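Local structure of single-stranded DNA-binding protein (Enterobacter phage Enc34, 5ODK) at residues I23-V28 against G61-I66; K65-Q70 against L90-G95. The protein probably binds single-stranded DNA through an OB-fold domain, consistent with a role in phage DNA replication. All blocks are in the same frame, centred on the assembly; numbering follows the deposited sequence.

How the interactions relate
Both contacts use overlapping pieces of helix 61-76, with Ile63 carrying the first contact and Ile67, one turn on, the second; their centres lie about 9 Å apart. Interaction 1 is made against strand 23-26, interaction 2 against Phe91 and Ile92, where strand 92-94 begins. Ile67 joins them through its two branches: its CD1 lies 3.8 Å from Val25 CG1 and its CG1 4.0 Å from Ile23 CG2, while its CG2 belongs to interaction 2. Lys64 adds a second join, its CG being 3.9 Å from Ile92 CD1. The Ile63 side chain is about 7 Å from that of Lys13, a magnesium-binding residue of this protein, though no magnesium is bound here.

Interaction 1: I23-V28 against G61-I66; sequences IKVSNV and GAIKKI
The flat group in this contact is the peptide joining Lys24 to Val25, and Ile63 lies beyond its carbonyl oxygen. Ile63 CD1 is 3.8 Å from Lys24 O and Ile63 CG1 is 3.9 Å from Lys24 O, both carbons displaced to the same side of the peptide plane. The end of Ile63 therefore touches the strand backbone as well as its side chains. With CG1 anti to the backbone N (chi1 -167°), the longer branch of Ile63 leads from the helix to the strand. Its CD1 meets Ile23 CG2 at 3.9 Å, the two side chains crossing obliquely, while its CG1 comes within 4.1 Å of Val25 CG1, where the side chains are nearly perpendicular. Strand 23-26 and helix 61-66 run close to antiparallel, at 154°, with their axes 9.7 Å apart.

Just past the contact the strand bends at Asn27, where Asn27 and Val28 both face Val145 in a G1 beta bulge, and continues as 28-34. Such a sharply bent strand, serving two faces of the barrel, is in keeping with the OB fold. Val25 also packs on Leu53 and Met55 of strand 49-56. His60, immediately ahead of the helix, hydrogen-bonds through NE2 to Ser26 O, giving the helix start a polar tie to the same strand.

Interaction 2: K65-Q70 against L90-G95; sequences KIIDEQ and LFIKDG
Ile67, in the middle of helical segment 65-70, faces Ile92 at the start of strand 92-94 with a CA-to-CA separation of 8.7 Å, so the two backbones stand well apart and the side chains bridge the gap. Everything that touches is apolar, and the short branch of Ile67 does the work. Its chi1 of -74° puts CG1 beside the backbone N and so leaves the CG2 methyl anti to it, where it touches both residues of the other segment. On one of them it meets the Phe91 ring at its outer end: Ile67 CG2 is 3.9 Å from Phe91 CZ and 4.0 Å from Phe91 CE1, approaching the ring at a slant. On the other, Ile92 CD1 reaches to 4.2 Å from Ile67 CG2, a looser touch made by the end of an extended chain.

Phe91 takes part although its CB does not aim at the helix. Its chi1 of 65° sets CG between the backbone N and the carbonyl carbon, and from there the CZ and CE1 end of the ring comes in to Ile67 CG2. All three touching residues are buried. Asp68, next to Ile67 on the helix, forms a neighbouring salt bridge through OD2 to Lys64 NZ one turn earlier.

Segment 90-95 is held along strand 108-115 by backbone hydrogen bonds between Phe91 and Ser112 and between Lys93 and Val110. Phe91 and Ile92 both rest on Ile111 of that strand and on Ile71 one turn further along the helix, and Phe91 also touches Ile162 and Ala164. Phe91 and Ile92 thus lie between helix 61-76 and strand 108-115, with Phe91 also reaching strand 159-173.

Interaction 1: I23-V28 against G61-I66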
loop_
_atom_site.group_PDB
_atom_site.type_symbol
_atom_site.label_atom_id
_atom_site.label_comp_id
_atom_site.label_asym_id
_atom_site.label_seq_id
_atom_site.Cartn_x
_atom_site.Cartn_y
_atom_site.Cartn_z
ATOM N N ILE A 23 -4.834 7.399 1.665
ATOM C CA ILE A 23 -5.331 6.833 0.429
ATOM C C ILE A 23 -5.739 5.394 0.711
ATOM O O ILE A 23 -4.904 4.584 1.149
ATOM C CB ILE A 23 -4.244 6.854 -0.675
ATOM C CG1 ILE A 23 -3.682 8.266 -0.846
ATOM C CG2 ILE A 23 -4.810 6.310 -1.986
ATOM C CD1 ILE A 23 -2.432 8.304 -1.692
ATOM N N LYS A 24 -6.985 5.048 0.401
ATOM C CA LYS A 24 -7.427 3.647 0.405
ATOM C C LYS A 24 -7.325 3.104 -1.012
ATOM O O LYS A 24 -7.868 3.721 -1.930
ATOM C CB LYS A 24 -8.863 3.490 0.920
ATOM C CG LYS A 24 -9.341 2.046 0.994
ATOM C CD LYS A 24 -10.752 1.971 1.560
ATOM C CE LYS A 24 -11.283 0.567 1.635
ATOM N NZ LYS A 24 -12.641 0.594 2.268
ATOM N N VAL A 25 -6.601 2.007 -1.186
ATOM C CA VAL A 25 -6.579 1.229 -2.414
ATOM C C VAL A 25 -7.360 -0.033 -2.149
ATOM O O VAL A 25 -7.043 -0.793 -1.224
ATOM C CB VAL A 25 -5.183 0.957 -2.968
ATOM C CG1 VAL A 25 -4.547 2.262 -3.426
ATOM C CG2 VAL A 25 -4.300 0.158 -2.049
ATOM N N SER A 26 -8.432 -0.232 -2.906
ATOM C CA SER A 26 -9.374 -1.316 -2.644
ATOM C C SER A 26 -9.225 -2.421 -3.654
ATOM O O SER A 26 -9.002 -2.151 -4.847
ATOM C CB SER A 26 -10.796 -0.810 -2.607
ATOM O OG SER A 26 -10.935 0.246 -1.665
ATOM N N ASN A 27 -9.379 -3.665 -3.200
ATOM C CA ASN A 27 -9.415 -4.816 -4.095
ATOM C C ASN A 27 -8.134 -4.951 -4.908
ATOM O O ASN A 27 -8.111 -4.858 -6.145
ATOM C CB ASN A 27 -10.675 -4.737 -4.947
ATOM C CG ASN A 27 -11.917 -4.591 -4.103
ATOM O OD1 ASN A 27 -12.134 -5.418 -3.180
ATOM N ND2 ASN A 27 -12.697 -3.529 -4.340
ATOM N N VAL A 28 -7.071 -5.184 -4.162
ATOM C CA VAL A 28 -5.718 -5.380 -4.701
ATOM C C VAL A 28 -5.195 -6.714 -4.180
ATOM O O VAL A 28 -5.656 -7.190 -3.126
ATOM C CB VAL A 28 -4.788 -4.220 -4.351
ATOM C CG1 VAL A 28 -5.322 -2.939 -4.969
ATOM C CG2 VAL A 28 -4.607 -4.077 -2.845
ATOM N N GLY A 61 -7.424 2.808 -12.559
ATOM C CA GLY A 61 -6.846 3.994 -13.174
ATOM C C GLY A 61 -7.041 5.283 -12.388
ATOM O O GLY A 61 -6.114 6.066 -12.230
ATOM N N ALA A 62 -8.253 5.528 -11.912
ATOM C CA ALA A 62 -8.533 6.771 -11.188
ATOM C C ALA A 62 -7.771 6.868 -9.889
ATOM O O ALA A 62 -7.220 7.912 -9.563
ATOM C CB ALA A 62 -10.027 6.926 -10.943
ATOM N N ILE A 63 -7.731 5.779 -9.126
ATOM C CA ILE A 63 -7.005 5.840 -7.869
ATOM C C ILE A 63 -5.499 5.937 -8.115
ATOM O O ILE A 63 -4.807 6.608 -7.361
ATOM C CB ILE A 63 -7.396 4.703 -6.876
ATOM C CG1 ILE A 63 -6.862 4.988 -5.449
ATOM C CG2 ILE A 63 -6.982 3.356 -7.400
ATOM C CD1 ILE A 63 -7.448 6.214 -4.799
ATOM N N LYS A 64 -4.994 5.337 -9.188
ATOM C CA LYS A 64 -3.590 5.533 -9.518
ATOM C C LYS A 64 -3.303 7.001 -9.830
ATOM O O LYS A 64 -2.283 7.520 -9.413
ATOM C CB LYS A 64 -3.137 4.600 -10.632
ATOM C CG LYS A 64 -1.602 4.501 -10.730
ATOM C CD LYS A 64 -1.120 5.369 -11.842
ATOM C CE LYS A 64 0.410 5.217 -11.837
ATOM N NZ LYS A 64 1.016 6.120 -12.829
ATOM N N LYS A 65 -4.209 7.653 -10.573
ATOM C CA LYS A 65 -4.059 9.085 -10.879
ATOM C C LYS A 65 -3.993 9.926 -9.589
ATOM O O LYS A 65 -3.159 10.823 -9.448
ATOM C CB LYS A 65 -5.184 9.539 -11.820
ATOM C CG LYS A 65 -5.103 10.994 -12.189
ATOM C CD LYS A 65 -5.857 11.288 -13.471
ATOM C CE LYS A 65 -5.609 12.734 -13.833
ATOM N NZ LYS A 65 -6.085 12.956 -15.207
ATOM N N ILE A 66 -4.864 9.602 -8.643
ATOM C CA ILE A 66 -4.858 10.278 -7.372
ATOM C C ILE A 66 -3.529 10.029 -6.647
ATOM O O ILE A 66 -2.945 10.926 -6.052
ATOM C CB ILE A 66 -6.057 9.788 -6.512
ATOM C CG1 ILE A 66 -7.364 10.394 -7.062
ATOM C CG2 ILE A 66 -5.865 10.180 -5.055
ATOM C CD1 ILE A 66 -8.642 9.837 -6.479
#

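Interaction 2: K65-Q70 against L90-G95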
loop_
_atom_site.group_PDB
_atom_site.type_symbol
_atom_site.label_atom_id
_atom_site.label_comp_id
_atom_site.label_asym_id
_atom_site.label_seq_id
_atom_site.Cartn_x
_atom_site.Cartn_y
_atom_site.Cartn_z
ATOM N N LYS A 65 -4.209 7.653 -10.573
ATOM C CA LYS A 65 -4.059 9.085 -10.879
ATOM C C LYS A 65 -3.993 9.926 -9.589
ATOM O O LYS A 65 -3.159 10.823 -9.448
ATOM C CB LYS A 65 -5.184 9.539 -11.820
ATOM C CG LYS A 65 -5.103 10.994 -12.189
ATOM C CD LYS A 65 -5.857 11.288 -13.471
ATOM C CE LYS A 65 -5.609 12.734 -13.833
ATOM N NZ LYS A 65 -6.085 12.956 -15.207
ATOM N N ILE A 66 -4.864 9.602 -8.643
ATOM C CA ILE A 66 -4.858 10.278 -7.372
ATOM C C ILE A 66 -3.529 10.029 -6.647
ATOM O O ILE A 66 -2.945 10.926 -6.052
ATOM C CB ILE A 66 -6.057 9.788 -6.512
ATOM C CG1 ILE A 66 -7.364 10.394 -7.062
ATOM C CG2 ILE A 66 -5.865 10.180 -5.055
ATOM C CD1 ILE A 66 -8.642 9.837 -6.479
ATOM N N ILE A 67 -3.073 8.777 -6.661
ATOM C CA ILE A 67 -1.776 8.456 -6.031
ATOM C C ILE A 67 -0.660 9.300 -6.635
ATOM O O ILE A 67 0.146 9.871 -5.881
ATOM C CB ILE A 67 -1.477 6.939 -6.158
ATOM C CG1 ILE A 67 -2.355 6.157 -5.192
ATOM C CG2 ILE A 67 0.002 6.646 -5.895
ATOM C CD1 ILE A 67 -2.420 4.674 -5.495
ATOM N N ASP A 68 -0.636 9.439 -7.969
ATOM C CA ASP A 68 0.404 10.260 -8.577
ATOM C C ASP A 68 0.327 11.712 -8.082
ATOM O O ASP A 68 1.344 12.347 -7.801
ATOM C CB ASP A 68 0.324 10.185 -10.093
ATOM C CG ASP A 68 0.795 8.872 -10.675
ATOM O OD1 ASP A 68 1.496 8.088 -9.997
ATOM O OD2 ASP A 68 0.501 8.650 -11.874
ATOM N N GLU A 69 -0.890 12.233 -7.998
ATOM C CA GLU A 69 -1.109 13.597 -7.508
ATOM C C GLU A 69 -0.638 13.764 -6.066
ATOM O O GLU A 69 -0.007 14.723 -5.692
ATOM C CB GLU A 69 -2.569 13.980 -7.643
ATOM C CG GLU A 69 -2.974 14.133 -9.105
ATOM C CD GLU A 69 -4.446 14.084 -9.411
ATOM O OE1 GLU A 69 -5.276 13.958 -8.508
ATOM O OE2 GLU A 69 -4.778 14.199 -10.613
ATOM N N GLN A 70 -0.914 12.769 -5.239
ATOM C CA GLN A 70 -0.514 12.820 -3.832
ATOM C C GLN A 70 0.998 12.679 -3.683
ATOM O O GLN A 70 1.581 13.293 -2.790
ATOM C CB GLN A 70 -1.236 11.760 -2.999
ATOM C CG GLN A 70 -2.740 11.989 -3.010
ATOM C CD GLN A 70 -3.150 13.325 -2.434
ATOM O OE1 GLN A 70 -2.753 13.691 -1.341
ATOM N NE2 GLN A 70 -3.879 14.105 -3.224
ATOM N N LEU A 90 10.184 5.789 -6.043
ATOM C CA LEU A 90 8.808 5.902 -5.552
ATOM C C LEU A 90 8.293 4.549 -5.053
ATOM O O LEU A 90 8.718 3.496 -5.514
ATOM C CB LEU A 90 7.872 6.404 -6.678
ATOM C CG LEU A 90 8.223 7.718 -7.331
ATOM C CD1 LEU A 90 7.251 8.003 -8.477
ATOM C CD2 LEU A 90 8.283 8.841 -6.321
ATOM N N PHE A 91 7.288 4.623 -4.188
ATOM C CA PHE A 91 6.682 3.399 -3.636
ATOM C C PHE A 91 5.801 2.651 -4.632
ATOM O O PHE A 91 5.330 1.561 -4.308
ATOM C CB PHE A 91 5.868 3.710 -2.366
ATOM C CG PHE A 91 4.649 4.585 -2.571
ATOM C CD1 PHE A 91 3.466 4.046 -3.004
ATOM C CD2 PHE A 91 4.689 5.948 -2.286
ATOM C CE1 PHE A 91 2.339 4.827 -3.165
ATOM C CE2 PHE A 91 3.568 6.735 -2.435
ATOM C CZ PHE A 91 2.376 6.163 -2.850
ATOM N N ILE A 92 5.506 3.263 -5.789
ATOM C CA ILE A 92 4.638 2.643 -6.797
ATOM C C ILE A 92 5.467 2.460 -8.059
ATOM O O ILE A 92 6.143 3.385 -8.493
ATOM C CB ILE A 92 3.355 3.433 -7.036
ATOM C CG1 ILE A 92 2.435 2.719 -8.043
ATOM C CG2 ILE A 92 3.620 4.884 -7.445
ATOM C CD1 ILE A 92 1.009 3.254 -8.083
ATOM N N LYS A 93 5.410 1.267 -8.630
ATOM C CA LYS A 93 6.173 0.888 -9.796
ATOM C C LYS A 93 5.287 0.175 -10.813
ATOM O O LYS A 93 4.166 -0.255 -10.503
ATOM C CB LYS A 93 7.380 -0.002 -9.385
ATOM C CG LYS A 93 8.429 0.787 -8.605
ATOM C CD LYS A 93 9.693 0.055 -8.156
ATOM C CE LYS A 93 10.713 1.073 -7.642
ATOM N NZ LYS A 93 11.928 0.388 -7.174
ATOM N N ASP A 94 5.761 0.101 -12.052
ATOM C CA ASP A 94 5.006 -0.477 -13.155
ATOM C C ASP A 94 5.327 -1.974 -13.280
ATOM O O ASP A 94 6.446 -2.352 -13.638
ATOM C CB ASP A 94 5.372 0.283 -14.432
ATOM C CG ASP A 94 4.576 -0.157 -15.637
ATOM O OD1 ASP A 94 3.991 -1.251 -15.651
ATOM O OD2 ASP A 94 4.611 0.591 -16.617
ATOM N N GLY A 95 4.347 -2.816 -12.963
ATOM C CA GLY A 95 4.539 -4.240 -13.047
ATOM C C GLY A 95 4.899 -4.801 -14.408
ATOM O O GLY A 95 5.497 -5.849 -14.519
#